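Local coordinates for protein CrataBL (Crataeva tapia, PDB 4IHZ) that inhibits trypsin and probably factor Xa as a beta-trefoil serine protease inhibitor, and probably also acts as a lectin that binds glucose and N-acetylglucosamine, at residues A[8-13]-A[158-163]; A[19-24]-A[76-81]; A[35-40]-A[146-151]; A[84-89]-A[99-104]. All blocks are in the same frame, centred on the assembly; numbering follows the deposited sequence. Where two conformers were deposited one is given.

Contact 1 (A[8-13]-A[158-163]); sequences YYILPS and VRFTRA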
loop_
_atom_site.group_PDB
_atom_site.type_symbol
_atom_site.label_atom_id
_atom_site.label_comp_id
_atom_site.label_asym_id
_atom_site.label_seq_id
_atom_site.Cartn_x
_atom_site.Cartn_y
_atom_site.Cartn_z
ATOM N N TYR A 8 -3.481 18.026 -2.916
ATOM C CA TYR A 8 -3.907 18.787 -4.104
ATOM C C TYR A 8 -4.720 17.938 -5.030
ATOM O O TYR A 8 -4.434 16.777 -5.196
ATOM C CB TYR A 8 -2.690 19.276 -4.905
ATOM C CG TYR A 8 -1.917 20.330 -4.160
ATOM C CD1 TYR A 8 -2.209 21.681 -4.318
ATOM C CD2 TYR A 8 -0.877 19.966 -3.319
ATOM C CE1 TYR A 8 -1.491 22.647 -3.595
ATOM C CE2 TYR A 8 -0.171 20.916 -2.584
ATOM C CZ TYR A 8 -0.460 22.249 -2.765
ATOM O OH TYR A 8 0.236 23.190 -2.022
ATOM N N TYR A 9 -5.744 18.526 -5.633
ATOM C CA TYR A 9 -6.367 17.899 -6.795
ATOM C C TYR A 9 -5.621 18.223 -8.064
ATOM O O TYR A 9 -5.338 19.400 -8.349
ATOM C CB TYR A 9 -7.796 18.402 -6.935
ATOM C CG TYR A 9 -8.705 18.042 -5.804
ATOM C CD1 TYR A 9 -9.273 16.770 -5.740
ATOM C CD2 TYR A 9 -8.987 18.957 -4.794
ATOM C CE1 TYR A 9 -10.135 16.443 -4.700
ATOM C CE2 TYR A 9 -9.840 18.633 -3.734
ATOM C CZ TYR A 9 -10.392 17.362 -3.709
ATOM O OH TYR A 9 -11.258 16.996 -2.726
ATOM N N ILE A 10 -5.294 17.193 -8.840
ATOM C CA ILE A 10 -4.721 17.367 -10.174
ATOM C C ILE A 10 -5.878 17.549 -11.152
ATOM O O ILE A 10 -6.783 16.712 -11.244
ATOM C CB ILE A 10 -3.880 16.136 -10.587
ATOM C CG1 ILE A 10 -2.724 15.927 -9.597
ATOM C CG2 ILE A 10 -3.392 16.338 -12.070
ATOM C CD1 ILE A 10 -2.067 14.557 -9.774
ATOM N N LEU A 11 -5.877 18.669 -11.871
ATOM C CA LEU A 11 -6.978 18.944 -12.788
ATOM C C LEU A 11 -6.416 19.351 -14.132
ATOM O O LEU A 11 -5.378 20.012 -14.174
ATOM C CB LEU A 11 -7.843 20.080 -12.229
ATOM C CG LEU A 11 -8.615 19.638 -10.974
ATOM C CD1 LEU A 11 -8.985 20.848 -10.184
ATOM C CD2 LEU A 11 -9.889 18.865 -11.412
ATOM N N PRO A 12 -7.084 18.973 -15.239
ATOM C CA PRO A 12 -6.683 19.562 -16.521
ATOM C C PRO A 12 -6.741 21.085 -16.445
ATOM O O PRO A 12 -7.575 21.665 -15.748
ATOM C CB PRO A 12 -7.753 19.046 -17.485
ATOM C CG PRO A 12 -8.367 17.817 -16.761
ATOM C CD PRO A 12 -8.363 18.252 -15.351
ATOM N N SER A 13 -5.825 21.726 -17.168
ATOM C CA SER A 13 -5.734 23.173 -17.124
ATOM C C SER A 13 -7.013 23.860 -17.543
ATOM O O SER A 13 -7.284 24.955 -17.053
ATOM C CB SER A 13 -4.552 23.626 -17.967
ATOM O OG SER A 13 -3.397 23.384 -17.188
ATOM N N VAL A 158 -1.835 20.526 -16.767
ATOM C CA VAL A 158 -2.563 20.433 -15.502
ATOM C C VAL A 158 -2.300 21.615 -14.608
ATOM O O VAL A 158 -1.313 22.359 -14.751
ATOM C CB VAL A 158 -2.228 19.103 -14.686
ATOM C CG1 VAL A 158 -2.617 17.854 -15.508
ATOM C CG2 VAL A 158 -0.711 19.061 -14.257
ATOM N N ARG A 159 -3.223 21.764 -13.660
ATOM C CA ARG A 159 -3.138 22.728 -12.595
ATOM C C ARG A 159 -3.410 21.968 -11.304
ATOM O O ARG A 159 -3.878 20.820 -11.329
ATOM C CB ARG A 159 -4.199 23.811 -12.818
ATOM C CG ARG A 159 -5.640 23.241 -12.904
ATOM C CD ARG A 159 -6.637 24.302 -13.457
ATOM N NE ARG A 159 -7.961 23.700 -13.661
ATOM C CZ ARG A 159 -8.926 23.657 -12.745
ATOM N NH1 ARG A 159 -8.769 24.249 -11.557
ATOM N NH2 ARG A 159 -10.077 23.046 -13.016
ATOM N N PHE A 160 -3.151 22.616 -10.180
ATOM C CA PHE A 160 -3.271 21.945 -8.892
ATOM C C PHE A 160 -4.115 22.802 -7.980
ATOM O O PHE A 160 -3.824 23.982 -7.782
ATOM C CB PHE A 160 -1.899 21.700 -8.268
ATOM C CG PHE A 160 -0.953 20.945 -9.167
ATOM C CD1 PHE A 160 -1.098 19.574 -9.343
ATOM C CD2 PHE A 160 0.065 21.608 -9.870
ATOM C CE1 PHE A 160 -0.241 18.860 -10.175
ATOM C CE2 PHE A 160 0.938 20.905 -10.704
ATOM C CZ PHE A 160 0.796 19.522 -10.860
ATOM N N THR A 161 -5.184 22.222 -7.465
ATOM C CA THR A 161 -6.043 22.937 -6.549
ATOM C C THR A 161 -5.831 22.373 -5.155
ATOM O O THR A 161 -6.037 21.165 -4.954
ATOM C CB THR A 161 -7.520 22.785 -6.996
ATOM O OG1 THR A 161 -7.706 23.495 -8.229
ATOM C CG2 THR A 161 -8.484 23.364 -5.966
ATOM N N ARG A 162 -5.471 23.219 -4.197
ATOM C CA ARG A 162 -5.267 22.744 -2.830
ATOM C C ARG A 162 -6.593 22.251 -2.289
ATOM O O ARG A 162 -7.620 22.915 -2.476
ATOM C CB ARG A 162 -4.702 23.862 -1.946
ATOM C CG ARG A 162 -4.472 23.401 -0.528
ATOM C CD ARG A 162 -3.783 24.467 0.310
ATOM N NE ARG A 162 -3.648 23.970 1.678
ATOM C CZ ARG A 162 -2.705 24.350 2.542
ATOM N NH1 ARG A 162 -1.782 25.243 2.184
ATOM N NH2 ARG A 162 -2.670 23.810 3.758
ATOM N N ALA A 163 -6.582 21.061 -1.689
ATOM C CA ALA A 163 -7.788 20.477 -1.085
ATOM C C ALA A 163 -7.872 20.923 0.333
ATOM O O ALA A 163 -6.869 20.997 1.015
ATOM C CB ALA A 163 -7.718 18.966 -1.116
#
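Tyr-9 and Thr-161 face each other as a hydrogen-bonded antiparallel pair, Tyr-9 N giving a short bond of 2.7 Å to Thr-161 O and Thr-161 N returning one to Tyr-9 O. Leu-11 and Arg-159 repeat the exchange two residues on, with Arg-159 N 2.8 Å from Leu-11 O. Phe-160 CA, between these pairs, and Val-158 CA, just beyond the second, point C-H groups at Tyr-9 O and Leu-11 O.

Among the apolar contacts, Ile-10 lies alongside Phe-160 on one face of the sheet, its CG1 in the plane of the ring at the edge, 3.9 Å from CE1. Ile-10 CG2 meets Val-158 CG1 at 3.8 Å, and Ala-163 CB comes within 3.4 Å of Tyr-9 CE2.

The polar side-chain bond belongs to Arg-159. With CG between its backbone N and carbonyl carbon, chi1 57° aims an otherwise extended chain across strand 8-12; NE reaches Pro-12 O at 2.9 Å, tilted from the guanidinium plane, and one face of the guanidinium rests over Leu-11. The backbone ladder thus pairs the first and last strands of the trefoil, and Arg-159 adds bonds to Pro-12 O and, through NH2, to Ser-15 O in the loop that follows.

Contact 2 (A[19-24]-A[76-81]); sequences FSPDNL and DLWFCP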
loop_
_atom_site.group_PDB
_atom_site.type_symbol
_atom_site.label_atom_id
_atom_site.label_comp_id
_atom_site.label_asym_id
_atom_site.label_seq_id
_atom_site.Cartn_x
_atom_site.Cartn_y
_atom_site.Cartn_z
ATOM N N PHE A 19 -9.411 13.356 -11.346
ATOM C CA PHE A 19 -8.913 11.983 -11.449
ATOM C C PHE A 19 -9.006 11.209 -10.191
ATOM O O PHE A 19 -8.898 11.763 -9.076
ATOM C CB PHE A 19 -7.424 12.010 -11.865
ATOM C CG PHE A 19 -7.206 12.614 -13.227
ATOM C CD1 PHE A 19 -7.345 11.857 -14.364
ATOM C CD2 PHE A 19 -6.945 13.974 -13.326
ATOM C CE1 PHE A 19 -7.154 12.451 -15.629
ATOM C CE2 PHE A 19 -6.778 14.556 -14.556
ATOM C CZ PHE A 19 -6.894 13.816 -15.701
ATOM N N SER A 20 -9.234 9.903 -10.332
ATOM C CA SER A 20 -9.287 9.032 -9.143
ATOM C C SER A 20 -8.667 7.687 -9.476
ATOM O O SER A 20 -8.873 7.189 -10.580
ATOM C CB SER A 20 -10.762 8.820 -8.761
ATOM O OG SER A 20 -10.895 7.785 -7.766
ATOM N N PRO A 21 -7.940 7.072 -8.533
ATOM C CA PRO A 21 -7.677 5.622 -8.668
ATOM C C PRO A 21 -8.950 4.840 -8.951
ATOM O O PRO A 21 -10.013 5.094 -8.367
ATOM C CB PRO A 21 -7.098 5.246 -7.302
ATOM C CG PRO A 21 -6.452 6.536 -6.792
ATOM C CD PRO A 21 -7.474 7.594 -7.222
ATOM N N ASP A 22 -8.869 3.887 -9.880
ATOM C CA ASP A 22 -10.031 3.091 -10.219
ATOM C C ASP A 22 -10.655 2.371 -9.029
ATOM O O ASP A 22 -11.896 2.225 -8.976
ATOM C CB ASP A 22 -9.694 2.092 -11.299
ATOM C CG ASP A 22 -10.163 2.524 -12.666
ATOM O OD1 ASP A 22 -10.988 3.489 -12.821
ATOM O OD2 ASP A 22 -9.734 1.847 -13.630
ATOM N N ASN A 23 -9.838 1.921 -8.064
ATOM C CA ASN A 23 -10.460 1.137 -6.974
ATOM C C ASN A 23 -11.443 1.974 -6.177
ATOM O O ASN A 23 -12.437 1.460 -5.646
ATOM C CB ASN A 23 -9.405 0.484 -6.064
ATOM C CG ASN A 23 -8.885 1.423 -5.028
ATOM O OD1 ASN A 23 -9.426 1.504 -3.943
ATOM N ND2 ASN A 23 -7.794 2.136 -5.339
ATOM N N LEU A 24 -11.191 3.287 -6.138
ATOM C CA LEU A 24 -12.089 4.193 -5.402
ATOM C C LEU A 24 -13.370 4.441 -6.171
ATOM O O LEU A 24 -14.396 4.679 -5.569
ATOM C CB LEU A 24 -11.370 5.517 -5.016
ATOM C CG LEU A 24 -10.216 5.350 -4.030
ATOM C CD1 LEU A 24 -9.625 6.715 -3.691
ATOM C CD2 LEU A 24 -10.747 4.705 -2.718
ATOM N N ASP A 76 -8.785 8.067 2.935
ATOM C CA ASP A 76 -8.915 7.124 4.046
ATOM C C ASP A 76 -9.534 5.824 3.649
ATOM O O ASP A 76 -9.314 4.833 4.312
ATOM C CB ASP A 76 -9.693 7.751 5.194
ATOM C CG ASP A 76 -8.922 8.864 5.858
ATOM O OD1 ASP A 76 -7.676 8.960 5.667
ATOM O OD2 ASP A 76 -9.547 9.618 6.596
ATOM N N LEU A 77 -10.333 5.809 2.579
ATOM C CA LEU A 77 -10.849 4.566 2.017
ATOM C C LEU A 77 -9.811 4.032 1.028
ATOM O O LEU A 77 -9.147 4.814 0.338
ATOM C CB LEU A 77 -12.157 4.810 1.257
ATOM C CG LEU A 77 -13.371 5.149 2.101
ATOM C CD1 LEU A 77 -14.505 5.486 1.117
ATOM C CD2 LEU A 77 -13.672 3.937 2.978
ATOM N N TRP A 78 -9.601 2.716 1.061
ATOM C CA TRP A 78 -8.704 2.107 0.052
ATOM C C TRP A 78 -9.103 0.644 -0.072
ATOM O O TRP A 78 -9.084 -0.093 0.901
ATOM C CB TRP A 78 -7.243 2.211 0.526
ATOM C CG TRP A 78 -6.311 2.010 -0.586
ATOM C CD1 TRP A 78 -5.423 0.986 -0.762
ATOM C CD2 TRP A 78 -6.171 2.866 -1.709
ATOM N NE1 TRP A 78 -4.743 1.149 -1.944
ATOM C CE2 TRP A 78 -5.166 2.305 -2.551
ATOM C CE3 TRP A 78 -6.774 4.073 -2.080
ATOM C CZ2 TRP A 78 -4.768 2.902 -3.765
ATOM C CZ3 TRP A 78 -6.371 4.668 -3.302
ATOM C CH2 TRP A 78 -5.362 4.088 -4.108
ATOM N N PHE A 79 -9.401 0.225 -1.295
ATOM C CA PHE A 79 -10.011 -1.081 -1.497
ATOM C C PHE A 79 -9.036 -2.102 -2.046
ATOM O O PHE A 79 -9.430 -3.243 -2.322
ATOM C CB PHE A 79 -11.201 -0.940 -2.429
ATOM C CG PHE A 79 -12.289 -0.097 -1.828
ATOM C CD1 PHE A 79 -13.165 -0.657 -0.867
ATOM C CD2 PHE A 79 -12.391 1.273 -2.131
ATOM C CE1 PHE A 79 -14.167 0.115 -0.268
ATOM C CE2 PHE A 79 -13.398 2.061 -1.505
ATOM C CZ PHE A 79 -14.291 1.471 -0.583
ATOM N N CYS A 80 -7.776 -1.711 -2.153
ATOM C CA CYS A 80 -6.730 -2.604 -2.673
ATOM C C CYS A 80 -5.829 -2.999 -1.524
ATOM O O CYS A 80 -5.644 -2.243 -0.577
ATOM C CB CYS A 80 -5.868 -1.852 -3.719
ATOM S SG CYS A 80 -6.797 -1.461 -5.209
ATOM N N PRO A 81 -5.207 -4.180 -1.611
ATOM C CA PRO A 81 -4.181 -4.491 -0.624
ATOM C C PRO A 81 -2.897 -3.713 -0.851
ATOM O O PRO A 81 -2.155 -3.490 0.093
ATOM C CB PRO A 81 -3.883 -5.983 -0.846
ATOM C CG PRO A 81 -4.843 -6.477 -1.860
ATOM C CD PRO A 81 -5.557 -5.321 -2.484
#
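Asn-23 sets its amide between Trp-78 and Phe-79 and uses both of its ends. OD1 accepts the backbone N of Phe-79 at 2.9 Å, the donor standing 39° out of the amide carbonyl plane, and it also lies at the edge of the Phe-79 ring. ND2 sits over one face of the Trp-78 indole, 3.4 Å from CH2, with amide and ring planes 78° apart. The first torsion of Asn-23 (chi1 83°), with CG between backbone N and carbonyl carbon, directs the amide to both partners. Around it, Pro-21 CG meets the indole edge at CH2 (3.8 Å), Leu-24 CD2 touches the edge of the Phe-79 ring, and Asn-23 CB lies 3.4 Å from Cys-80 SG.

In the next shell, Cys-80 is fixed by its disulfide to Cys-33, Trp-78 NE1 bonds Glu-82 O, and Asp-36 OD1 receives Asn-23 N. Trp-78 also packs on Trp-78 of the second subunit. A single buried amide thus joins the irregular 76-81 segment to helix 22-26, close to both the disulfide and the dimer interface.

Contact 3 (A[35-40]-A[146-151]); sequences LDLITQ and RRYLAP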
loop_
_atom_site.group_PDB
_atom_site.type_symbol
_atom_site.label_atom_id
_atom_site.label_comp_id
_atom_site.label_asym_id
_atom_site.label_seq_id
_atom_site.Cartn_x
_atom_site.Cartn_y
_atom_site.Cartn_z
ATOM N N LEU A 35 -3.465 -3.631 -11.559
ATOM C CA LEU A 35 -3.358 -2.480 -12.470
ATOM C C LEU A 35 -4.394 -1.426 -12.139
ATOM O O LEU A 35 -5.373 -1.249 -12.859
ATOM C CB LEU A 35 -3.489 -2.948 -13.925
ATOM C CG LEU A 35 -2.888 -1.928 -14.895
ATOM C CD1 LEU A 35 -1.418 -2.230 -15.099
ATOM C CD2 LEU A 35 -3.634 -2.014 -16.222
ATOM N N ASP A 36 -4.141 -0.713 -11.051
ATOM C CA ASP A 36 -5.119 0.238 -10.545
ATOM C C ASP A 36 -4.835 1.581 -11.216
ATOM O O ASP A 36 -4.012 2.361 -10.749
ATOM C CB ASP A 36 -4.999 0.336 -9.022
ATOM C CG ASP A 36 -6.119 1.161 -8.394
ATOM O OD1 ASP A 36 -7.298 1.000 -8.800
ATOM O OD2 ASP A 36 -5.821 1.989 -7.478
ATOM N N LEU A 37 -5.525 1.812 -12.328
ATOM C CA LEU A 37 -5.312 3.001 -13.150
ATOM C C LEU A 37 -5.769 4.259 -12.455
ATOM O O LEU A 37 -6.563 4.207 -11.509
ATOM C CB LEU A 37 -6.104 2.850 -14.463
ATOM C CG LEU A 37 -5.712 1.661 -15.315
ATOM C CD1 LEU A 37 -6.783 1.599 -16.393
ATOM C CD2 LEU A 37 -4.311 1.812 -15.924
ATOM N N ILE A 38 -5.308 5.407 -12.959
ATOM C CA ILE A 38 -5.807 6.688 -12.470
ATOM C C ILE A 38 -6.697 7.192 -13.604
ATOM O O ILE A 38 -6.194 7.509 -14.701
ATOM C CB ILE A 38 -4.638 7.698 -12.256
ATOM C CG1 ILE A 38 -3.618 7.188 -11.218
ATOM C CG2 ILE A 38 -5.186 9.093 -11.858
ATOM C CD1 ILE A 38 -4.218 6.917 -9.864
ATOM N N THR A 39 -8.004 7.247 -13.366
ATOM C CA THR A 39 -8.946 7.543 -14.442
ATOM C C THR A 39 -9.671 8.855 -14.218
ATOM O O THR A 39 -9.811 9.325 -13.080
ATOM C CB THR A 39 -9.977 6.422 -14.671
ATOM O OG1 THR A 39 -10.660 6.165 -13.444
ATOM C CG2 THR A 39 -9.246 5.133 -15.164
ATOM N N GLN A 40 -10.170 9.434 -15.292
ATOM C CA GLN A 40 -10.778 10.726 -15.243
ATOM C C GLN A 40 -12.270 10.645 -14.939
ATOM O O GLN A 40 -12.990 9.811 -15.493
ATOM C CB GLN A 40 -10.535 11.438 -16.585
ATOM C CG GLN A 40 -10.878 12.925 -16.512
ATOM C CD GLN A 40 -10.514 13.654 -17.758
ATOM O OE1 GLN A 40 -10.613 13.111 -18.878
ATOM N NE2 GLN A 40 -10.114 14.905 -17.601
ATOM N N ARG A 146 -13.377 4.627 -20.362
ATOM C CA ARG A 146 -12.756 5.582 -19.440
ATOM C C ARG A 146 -11.428 6.093 -19.985
ATOM O O ARG A 146 -10.795 5.461 -20.840
ATOM C CB ARG A 146 -12.494 4.963 -18.073
ATOM C CG ARG A 146 -13.665 4.990 -17.224
ATOM C CD ARG A 146 -13.336 4.407 -15.879
ATOM N NE ARG A 146 -14.591 4.250 -15.208
ATOM C CZ ARG A 146 -14.749 3.614 -14.054
ATOM N NH1 ARG A 146 -13.699 3.087 -13.447
ATOM N NH2 ARG A 146 -15.963 3.515 -13.528
ATOM N N ARG A 147 -11.027 7.254 -19.506
ATOM C CA ARG A 147 -9.727 7.813 -19.844
ATOM C C ARG A 147 -8.796 7.669 -18.699
ATOM O O ARG A 147 -9.203 7.867 -17.540
ATOM C CB ARG A 147 -9.866 9.277 -20.224
ATOM C CG ARG A 147 -10.956 9.455 -21.288
ATOM C CD ARG A 147 -10.689 10.597 -22.206
ATOM N NE ARG A 147 -10.501 11.861 -21.514
ATOM C CZ ARG A 147 -10.281 13.005 -22.148
ATOM N NH1 ARG A 147 -10.268 13.028 -23.486
ATOM N NH2 ARG A 147 -10.112 14.122 -21.473
ATOM N N TYR A 148 -7.548 7.338 -18.979
ATOM C CA TYR A 148 -6.584 7.034 -17.906
ATOM C C TYR A 148 -5.286 7.756 -18.176
ATOM O O TYR A 148 -4.979 8.112 -19.312
ATOM C CB TYR A 148 -6.352 5.516 -17.807
ATOM C CG TYR A 148 -5.872 4.888 -19.088
ATOM C CD1 TYR A 148 -4.501 4.806 -19.350
ATOM C CD2 TYR A 148 -6.773 4.386 -20.004
ATOM C CE1 TYR A 148 -4.048 4.231 -20.549
ATOM C CE2 TYR A 148 -6.327 3.826 -21.185
ATOM C CZ TYR A 148 -4.968 3.729 -21.417
ATOM O OH TYR A 148 -4.507 3.177 -22.586
ATOM N N LEU A 149 -4.515 7.976 -17.129
ATOM C CA LEU A 149 -3.200 8.629 -17.237
ATOM C C LEU A 149 -2.117 7.630 -17.655
ATOM O O LEU A 149 -2.112 6.492 -17.210
ATOM C CB LEU A 149 -2.837 9.310 -15.912
ATOM C CG LEU A 149 -3.727 10.449 -15.453
ATOM C CD1 LEU A 149 -3.087 10.927 -14.165
ATOM C CD2 LEU A 149 -3.778 11.578 -16.501
ATOM N N ALA A 150 -1.239 8.067 -18.564
ATOM C CA ALA A 150 -0.182 7.190 -19.095
ATOM C C ALA A 150 1.017 8.023 -19.512
ATOM O O ALA A 150 0.871 9.122 -20.043
ATOM C CB ALA A 150 -0.707 6.427 -20.257
ATOM N N PRO A 151 2.223 7.486 -19.304
ATOM C CA PRO A 151 3.421 8.270 -19.665
ATOM C C PRO A 151 3.829 7.997 -21.107
ATOM O O PRO A 151 4.689 7.159 -21.387
ATOM C CB PRO A 151 4.472 7.766 -18.665
ATOM C CG PRO A 151 4.078 6.330 -18.421
ATOM C CD PRO A 151 2.555 6.273 -18.537
HETATM O O HOH W 1 -3.658 5.303 -15.318
HETATM O O HOH W 2 -12.738 8.771 -17.871
#
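Gln-40 and Arg-147 lie side by side with amide and guanidinium nearly coplanar, 10° apart. Arg-147 grips OE1 side-on with two nitrogens: NE at 2.9 Å, almost in line with the C=O, and NH2 at 2.8 Å on a lone pair. Bends at chi2 and chi3 of Arg-147 turn the guanidinium edge to OE1, while Gln-40 NE2 is spent on Ala-17 O, so both ends of the amide are committed and its flip is fixed.

The close-packed part is apolar and buried. Ile-38 CG2 meets Leu-149 CD1 at 3.6 Å, and Thr-39 CG2 rests near Tyr-148 CB. Two backbone bonds flank the single bridge between Thr-39 and Tyr-148, Leu-149 N to Ile-38 O and Gln-40 N to Arg-147 O.

Two waters continue the link at either end of these direct bonds. One bridges Ile-38 N (2.9 Å) and Leu-149 O; another accepts from Arg-147 N and donates to Gln-40 O at 2.6 Å. The looser side is that of the partly exposed arginines, where Arg-146 lies against Thr-39 with its charge paired with Asp-22. Such a short, water-extended bridge, between strands whose N-to-C directions lie 126° apart, joins separate sheets of the beta-trefoil that Kunitz-type inhibitors share.

Contact 4 (A[84-89]-A[99-104]); sequences KIWTVK and VTTGGT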
loop_
_atom_site.group_PDB
_atom_site.type_symbol
_atom_site.label_atom_id
_atom_site.label_comp_id
_atom_site.label_asym_id
_atom_site.label_seq_id
_atom_site.Cartn_x
_atom_site.Cartn_y
_atom_site.Cartn_z
ATOM N N LYS A 84 -1.084 3.194 -1.931
ATOM C CA LYS A 84 -1.671 4.357 -2.625
ATOM C C LYS A 84 -0.648 5.127 -3.452
ATOM O O LYS A 84 -0.965 6.199 -3.988
ATOM C CB LYS A 84 -2.236 5.296 -1.560
ATOM C CG LYS A 84 -3.320 4.655 -0.684
ATOM C CD LYS A 84 -3.636 5.556 0.460
ATOM C CE LYS A 84 -4.659 4.910 1.403
ATOM N NZ LYS A 84 -4.642 5.770 2.576
ATOM N N ILE A 85 0.568 4.597 -3.532
ATOM C CA ILE A 85 1.678 5.339 -4.118
ATOM C C ILE A 85 1.681 5.116 -5.632
ATOM O O ILE A 85 1.538 4.010 -6.114
ATOM C CB ILE A 85 2.976 4.862 -3.474
ATOM C CG1 ILE A 85 2.939 5.175 -1.965
ATOM C CG2 ILE A 85 4.240 5.523 -4.181
ATOM C CD1 ILE A 85 3.865 4.303 -1.139
ATOM N N TRP A 86 1.847 6.209 -6.384
ATOM C CA TRP A 86 1.836 6.093 -7.838
ATOM C C TRP A 86 3.117 5.509 -8.422
ATOM O O TRP A 86 4.215 5.707 -7.898
ATOM C CB TRP A 86 1.598 7.466 -8.429
ATOM C CG TRP A 86 0.214 8.016 -8.141
ATOM C CD1 TRP A 86 -0.665 7.684 -7.095
ATOM C CD2 TRP A 86 -0.476 8.983 -8.940
ATOM N NE1 TRP A 86 -1.860 8.398 -7.246
ATOM C CE2 TRP A 86 -1.735 9.212 -8.345
ATOM C CE3 TRP A 86 -0.128 9.700 -10.113
ATOM C CZ2 TRP A 86 -2.688 10.103 -8.897
ATOM C CZ3 TRP A 86 -1.056 10.599 -10.635
ATOM C CH2 TRP A 86 -2.315 10.797 -10.026
ATOM N N THR A 87 2.969 4.797 -9.525
ATOM C CA THR A 87 4.110 4.214 -10.212
ATOM C C THR A 87 3.666 4.053 -11.668
ATOM O O THR A 87 2.611 4.581 -12.082
ATOM C CB THR A 87 4.502 2.856 -9.581
ATOM O OG1 THR A 87 5.668 2.338 -10.213
ATOM C CG2 THR A 87 3.371 1.821 -9.643
ATOM N N VAL A 88 4.473 3.358 -12.458
ATOM C CA VAL A 88 4.089 3.057 -13.827
ATOM C C VAL A 88 4.234 1.577 -14.072
ATOM O O VAL A 88 5.162 0.971 -13.580
ATOM C CB VAL A 88 4.970 3.874 -14.833
ATOM C CG1 VAL A 88 4.923 3.294 -16.287
ATOM C CG2 VAL A 88 4.560 5.329 -14.781
ATOM N N LYS A 89 3.291 0.994 -14.808
ATOM C CA LYS A 89 3.333 -0.426 -15.137
ATOM C C LYS A 89 3.074 -0.600 -16.612
ATOM O O LYS A 89 2.464 0.263 -17.239
ATOM C CB LYS A 89 2.300 -1.230 -14.342
ATOM C CG LYS A 89 2.524 -1.169 -12.806
ATOM C CD LYS A 89 1.529 -2.042 -12.072
ATOM C CE LYS A 89 1.698 -1.966 -10.567
ATOM N NZ LYS A 89 0.848 -3.010 -9.896
ATOM N N VAL A 99 0.011 4.804 -15.839
ATOM C CA VAL A 99 0.153 5.193 -14.396
ATOM C C VAL A 99 -0.727 4.277 -13.588
ATOM O O VAL A 99 -1.874 4.044 -13.950
ATOM C CB VAL A 99 -0.230 6.657 -14.191
ATOM C CG1 VAL A 99 -0.096 7.035 -12.697
ATOM C CG2 VAL A 99 0.688 7.595 -14.985
ATOM N N THR A 100 -0.220 3.796 -12.448
ATOM C CA THR A 100 -1.085 3.026 -11.514
ATOM C C THR A 100 -0.756 3.405 -10.103
ATOM O O THR A 100 0.254 4.061 -9.847
ATOM C CB THR A 100 -0.907 1.514 -11.617
ATOM O OG1 THR A 100 0.387 1.165 -11.085
ATOM C CG2 THR A 100 -0.994 1.043 -13.090
ATOM N N THR A 101 -1.594 2.929 -9.189
ATOM C CA THR A 101 -1.182 2.993 -7.804
ATOM C C THR A 101 -0.426 1.686 -7.471
ATOM O O THR A 101 -0.103 0.905 -8.353
ATOM C CB THR A 101 -2.380 3.181 -6.841
ATOM O OG1 THR A 101 -3.214 2.030 -6.929
ATOM C CG2 THR A 101 -3.231 4.467 -7.217
ATOM N N GLY A 102 -0.118 1.452 -6.201
ATOM C CA GLY A 102 0.477 0.192 -5.822
ATOM C C GLY A 102 2.001 0.220 -5.870
ATOM O O GLY A 102 2.645 -0.843 -5.767
ATOM N N GLY A 103 2.574 1.412 -5.987
ATOM C CA GLY A 103 4.022 1.599 -5.964
ATOM C C GLY A 103 4.643 1.533 -4.579
ATOM O O GLY A 103 4.004 1.188 -3.585
ATOM N N THR A 104 5.931 1.865 -4.525
ATOM C CA THR A 104 6.684 1.796 -3.265
ATOM C C THR A 104 7.436 3.123 -3.126
ATOM O O THR A 104 8.036 3.584 -4.108
ATOM C CB THR A 104 7.637 0.573 -3.294
ATOM O OG1 THR A 104 6.854 -0.619 -3.393
ATOM C CG2 THR A 104 8.438 0.474 -1.997
HETATM O O HOH W 3 7.222 1.723 -7.549
HETATM O O HOH W 4 -1.550 -1.187 -9.623
HETATM O O HOH W 5 1.448 -2.999 -7.180
#
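Thr-87 and Thr-100 differ in their first torsion: Thr-87 OG1 lies opposite its own N (chi1 -177°), hydrogen-bonded to Gly-109 O, which leaves CG2 facing the partner, whereas Thr-100 OG1 sits between N and carbonyl carbon (chi1 70°). Lying side by side, they put Thr-87 CG2 at 3.4 Å from Thr-100 OG1, a hydroxyl that donates to Thr-101 O. The extended Lys-89 crosses Thr-100 at about a right angle, its CE 3.4 Å from the same OG1.

The backbones of the two threonines pair as Thr-87 N to Thr-100 O (2.8 Å) and back, and Gly-103 N reaches Ile-85 O at 2.8 Å beyond the regular strand. Gly-103 CA packs 3.7 Å from Thr-87 CG2, and Trp-86 CE3 touches Val-99 CG1 at 3.7 Å.

The Lys-89 ammonium bonds Pro-34 O and two waters, which donate to Thr-101 O and Gly-102 O. It thus meets one carbonyl directly and two through water, where strand 96-100 passes into loop; its positive charge would probably be balanced by these carbonyl dipoles.

Overall arrangement
The four contacts sample one compact beta-trefoil. Contact 1 joins the first and last strands, so its loop spans the other three; contacts 2 and 3 cross along the chain, and contact 4, the base of hairpin 87-91/96-100, lies within the span of contact 3. Centres of contacts 3 and 4 are about 11 Å apart, those of contacts 1 and 4 about 19 Å, on opposite sides of the chain's centre. Asp-36 links three of them: it accepts Asn-23 N in contact 2 and Thr-101 OG1 in contact 4. Ile-10, Ile-38 and Trp-86 carry packing between contacts 1, 3 and 4. The side of the trefoil holding contacts 2 and 4 also forms part of the interface with the second subunit.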